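Long-range contact in 70 kDa protein (Xanthomonas sp., PDB 4B2N), which oxidatively cleaves rubber (latex polyisoprene) as a processive dioxygenase carrying two covalently bound c-type hemes: residues Arg533-Tyr541 / Met627-Asp637. Sequence-based numbering, arbitrary orientation.
Sequences RPKLWKRPY and MVYNSYLYGND
W537 and Y629 pair across a short antiparallel ladder as its hydrogen-bonded pair, joining edge strand 629-630 to strand 536-538, the middle strand of a three-stranded sheet completed by 570-571. Their backbones exchange two bonds, W537 N to Y629 O (3.0 Å) and Y629 N to W537 O (2.9 Å). Both side chains lie on one face of the sheet, where the W537 indole, set by chi1 of 58° between its own N and carbonyl carbon, turns its end toward the neighbouring strand. Y629 CB sits over one indole face, 3.6 Å from the centroid of the five-membered ring; the phenol is tilted 25° from that ring and displaced along it, with little overlap. W537 NE1 is hydrogen-bonded to S520 O, whereas Y629 OH reaches N636 O (2.7 Å) and so ties the strand to the following turns.

On the other side, L536 and N630 point the same way. N630 OD1 lies against L536 CG and closes an Asx turn by accepting from Y632 N. The Y632 ring meets L536 CD1 and, at its hydroxyl end, the methylenes of K535, whose NZ bonds to N638 OD1.

Past the strand ends, M627 bends at chi3 (70°), bringing CE over the centre of the Y541 ring in a CH-pi contact, with SD farther off above the same face, a Met-aromatic contact. Y541 OH donates to M627 O from above the carbonyl plane, and a water links the same oxygen to R539 N.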
# COMPACT_ATOMS: atom_id res chain seq x y z
N ARG A 533 16.19 -15.56 8.81
CA ARG A 533 15.11 -14.60 9.11
C ARG A 533 14.72 -14.76 10.59
O ARG A 533 14.39 -15.83 11.02
CB ARG A 533 13.88 -14.92 8.24
CG ARG A 533 14.18 -15.03 6.76
CD ARG A 533 12.88 -15.15 5.96
NE ARG A 533 13.15 -15.26 4.51
CZ ARG A 533 12.38 -15.93 3.66
NH1 ARG A 533 11.26 -16.52 4.09
NH2 ARG A 533 12.76 -16.06 2.40
N PRO A 534 14.69 -13.68 11.37
CA PRO A 534 14.29 -13.87 12.76
C PRO A 534 12.80 -13.88 12.90
O PRO A 534 12.11 -13.07 12.25
CB PRO A 534 14.85 -12.62 13.44
CG PRO A 534 14.68 -11.56 12.34
CD PRO A 534 15.03 -12.28 11.05
N LYS A 535 12.27 -14.72 13.76
CA LYS A 535 10.80 -14.78 13.91
C LYS A 535 10.25 -13.56 14.60
O LYS A 535 9.13 -13.14 14.35
CB LYS A 535 10.38 -15.97 14.74
CG LYS A 535 10.64 -17.28 13.98
CD LYS A 535 9.47 -17.44 13.06
CE LYS A 535 9.44 -18.83 12.46
NZ LYS A 535 8.85 -18.58 11.13
N LEU A 536 10.98 -13.08 15.58
CA LEU A 536 10.61 -11.81 16.24
C LEU A 536 11.80 -10.90 16.20
O LEU A 536 12.96 -11.33 16.35
CB LEU A 536 10.12 -12.02 17.63
CG LEU A 536 8.89 -12.93 17.81
CD1 LEU A 536 9.40 -14.35 17.69
CD2 LEU A 536 8.30 -12.73 19.17
N TRP A 537 11.58 -9.66 15.91
CA TRP A 537 12.76 -8.80 15.76
C TRP A 537 12.40 -7.36 16.07
O TRP A 537 11.27 -6.93 15.83
CB TRP A 537 13.34 -8.99 14.36
CG TRP A 537 12.38 -8.68 13.23
CD1 TRP A 537 11.52 -9.56 12.57
CD2 TRP A 537 12.18 -7.39 12.54
NE1 TRP A 537 10.84 -8.92 11.56
CE2 TRP A 537 11.18 -7.63 11.50
CE3 TRP A 537 12.70 -6.08 12.72
CZ2 TRP A 537 10.74 -6.61 10.64
CZ3 TRP A 537 12.28 -5.05 11.81
CH2 TRP A 537 11.30 -5.31 10.83
N LYS A 538 13.35 -6.64 16.65
CA LYS A 538 13.05 -5.38 17.26
C LYS A 538 14.03 -4.38 16.67
O LYS A 538 15.26 -4.63 16.70
CB LYS A 538 13.29 -5.58 18.76
CG LYS A 538 13.47 -4.32 19.51
CD LYS A 538 13.31 -4.56 21.03
CE LYS A 538 14.61 -5.03 21.68
NZ LYS A 538 14.88 -4.06 22.78
N ARG A 539 13.56 -3.28 16.10
CA ARG A 539 14.52 -2.33 15.56
C ARG A 539 14.95 -1.27 16.57
O ARG A 539 14.42 -1.23 17.66
CB ARG A 539 14.11 -1.75 14.17
CG ARG A 539 12.65 -1.71 13.85
CD ARG A 539 12.36 -1.03 12.53
NE ARG A 539 12.69 0.40 12.39
CZ ARG A 539 12.11 1.15 11.49
NH1 ARG A 539 11.09 0.60 10.80
NH2 ARG A 539 12.39 2.48 11.39
N PRO A 540 16.01 -0.51 16.27
CA PRO A 540 16.49 0.43 17.28
C PRO A 540 15.41 1.46 17.51
O PRO A 540 14.76 1.89 16.54
CB PRO A 540 17.71 1.08 16.59
CG PRO A 540 18.18 0.04 15.61
CD PRO A 540 16.91 -0.57 15.11
N TYR A 541 15.22 1.84 18.77
CA TYR A 541 14.27 2.91 19.08
C TYR A 541 14.99 4.24 19.33
O TYR A 541 16.16 4.31 19.66
CB TYR A 541 13.55 2.57 20.37
CG TYR A 541 12.81 1.25 20.36
CD1 TYR A 541 12.41 0.61 19.16
CD2 TYR A 541 12.46 0.64 21.58
CE1 TYR A 541 11.76 -0.62 19.18
CE2 TYR A 541 11.72 -0.53 21.62
CZ TYR A 541 11.35 -1.15 20.45
OH TYR A 541 10.64 -2.37 20.55
N MET A 627 5.79 -2.42 19.16
CA MET A 627 7.15 -1.99 18.76
C MET A 627 8.14 -3.11 18.51
O MET A 627 9.36 -2.86 18.42
CB MET A 627 7.70 -0.99 19.79
CG MET A 627 6.85 0.25 19.64
SD MET A 627 7.36 1.68 20.55
CE MET A 627 8.80 2.13 19.71
N VAL A 628 7.65 -4.34 18.42
CA VAL A 628 8.50 -5.46 18.04
C VAL A 628 7.74 -6.26 16.98
O VAL A 628 6.53 -6.48 17.09
CB VAL A 628 8.81 -6.45 19.20
CG1 VAL A 628 9.65 -7.58 18.70
CG2 VAL A 628 9.58 -5.71 20.30
N TYR A 629 8.42 -6.68 15.92
CA TYR A 629 7.70 -7.47 14.94
C TYR A 629 7.58 -8.91 15.45
O TYR A 629 8.60 -9.56 15.72
CB TYR A 629 8.36 -7.50 13.57
CG TYR A 629 7.43 -8.19 12.57
CD1 TYR A 629 6.43 -7.47 11.88
CD2 TYR A 629 7.53 -9.57 12.34
CE1 TYR A 629 5.58 -8.10 10.99
CE2 TYR A 629 6.67 -10.20 11.44
CZ TYR A 629 5.72 -9.47 10.77
OH TYR A 629 4.86 -10.11 9.90
N ASN A 630 6.36 -9.42 15.46
CA ASN A 630 6.07 -10.78 15.89
C ASN A 630 5.49 -11.61 14.74
O ASN A 630 4.28 -11.48 14.39
CB ASN A 630 5.11 -10.78 17.05
CG ASN A 630 4.92 -12.20 17.63
OD1 ASN A 630 5.34 -13.21 17.03
ND2 ASN A 630 4.32 -12.26 18.81
N SER A 631 6.32 -12.49 14.18
CA SER A 631 5.92 -13.38 13.05
C SER A 631 4.79 -14.39 13.36
O SER A 631 4.22 -14.98 12.44
CB SER A 631 7.12 -14.21 12.56
OG SER A 631 7.91 -13.42 11.74
N TYR A 632 4.55 -14.66 14.64
CA TYR A 632 3.50 -15.58 15.10
C TYR A 632 2.06 -15.01 15.11
O TYR A 632 1.13 -15.77 15.17
CB TYR A 632 3.88 -16.16 16.47
CG TYR A 632 5.09 -16.99 16.37
CD1 TYR A 632 5.10 -18.09 15.53
CD2 TYR A 632 6.28 -16.65 17.04
CE1 TYR A 632 6.20 -18.89 15.40
CE2 TYR A 632 7.42 -17.45 16.91
CZ TYR A 632 7.36 -18.57 16.09
OH TYR A 632 8.45 -19.39 15.89
N LEU A 633 1.88 -13.71 14.97
CA LEU A 633 0.52 -13.21 14.91
C LEU A 633 -0.10 -13.59 13.56
O LEU A 633 0.62 -13.90 12.59
CB LEU A 633 0.43 -11.68 15.18
CG LEU A 633 1.14 -11.23 16.48
CD1 LEU A 633 0.99 -9.70 16.51
CD2 LEU A 633 0.59 -11.85 17.75
N TYR A 634 -1.43 -13.60 13.54
CA TYR A 634 -2.19 -13.95 12.36
C TYR A 634 -1.71 -13.10 11.17
O TYR A 634 -1.72 -11.88 11.25
CB TYR A 634 -3.67 -13.64 12.65
CG TYR A 634 -4.66 -13.98 11.53
CD1 TYR A 634 -4.96 -13.05 10.52
CD2 TYR A 634 -5.32 -15.21 11.50
CE1 TYR A 634 -5.89 -13.33 9.53
CE2 TYR A 634 -6.23 -15.49 10.49
CZ TYR A 634 -6.49 -14.57 9.52
OH TYR A 634 -7.40 -14.86 8.54
N GLY A 635 -1.32 -13.76 10.08
CA GLY A 635 -1.03 -13.09 8.86
C GLY A 635 0.42 -12.65 8.81
O GLY A 635 0.83 -12.12 7.79
N ASN A 636 1.17 -12.85 9.91
CA ASN A 636 2.49 -12.23 10.08
C ASN A 636 3.63 -13.21 9.76
O ASN A 636 4.79 -12.85 9.96
CB ASN A 636 2.73 -11.70 11.53
CG ASN A 636 2.30 -10.22 11.70
OD1 ASN A 636 1.61 -9.62 10.84
ND2 ASN A 636 2.77 -9.60 12.77
N ASP A 637 3.34 -14.41 9.25
CA ASP A 637 4.40 -15.43 9.09
C ASP A 637 5.52 -14.87 8.20
O ASP A 637 5.26 -14.06 7.28
CB ASP A 637 3.84 -16.74 8.47
CG ASP A 637 4.88 -17.82 8.37
OD1 ASP A 637 5.23 -18.30 9.43
OD2 ASP A 637 5.35 -18.19 7.26
O HOH W 1 5.87 -17.23 11.61
O HOH W 2 10.88 -3.35 16.04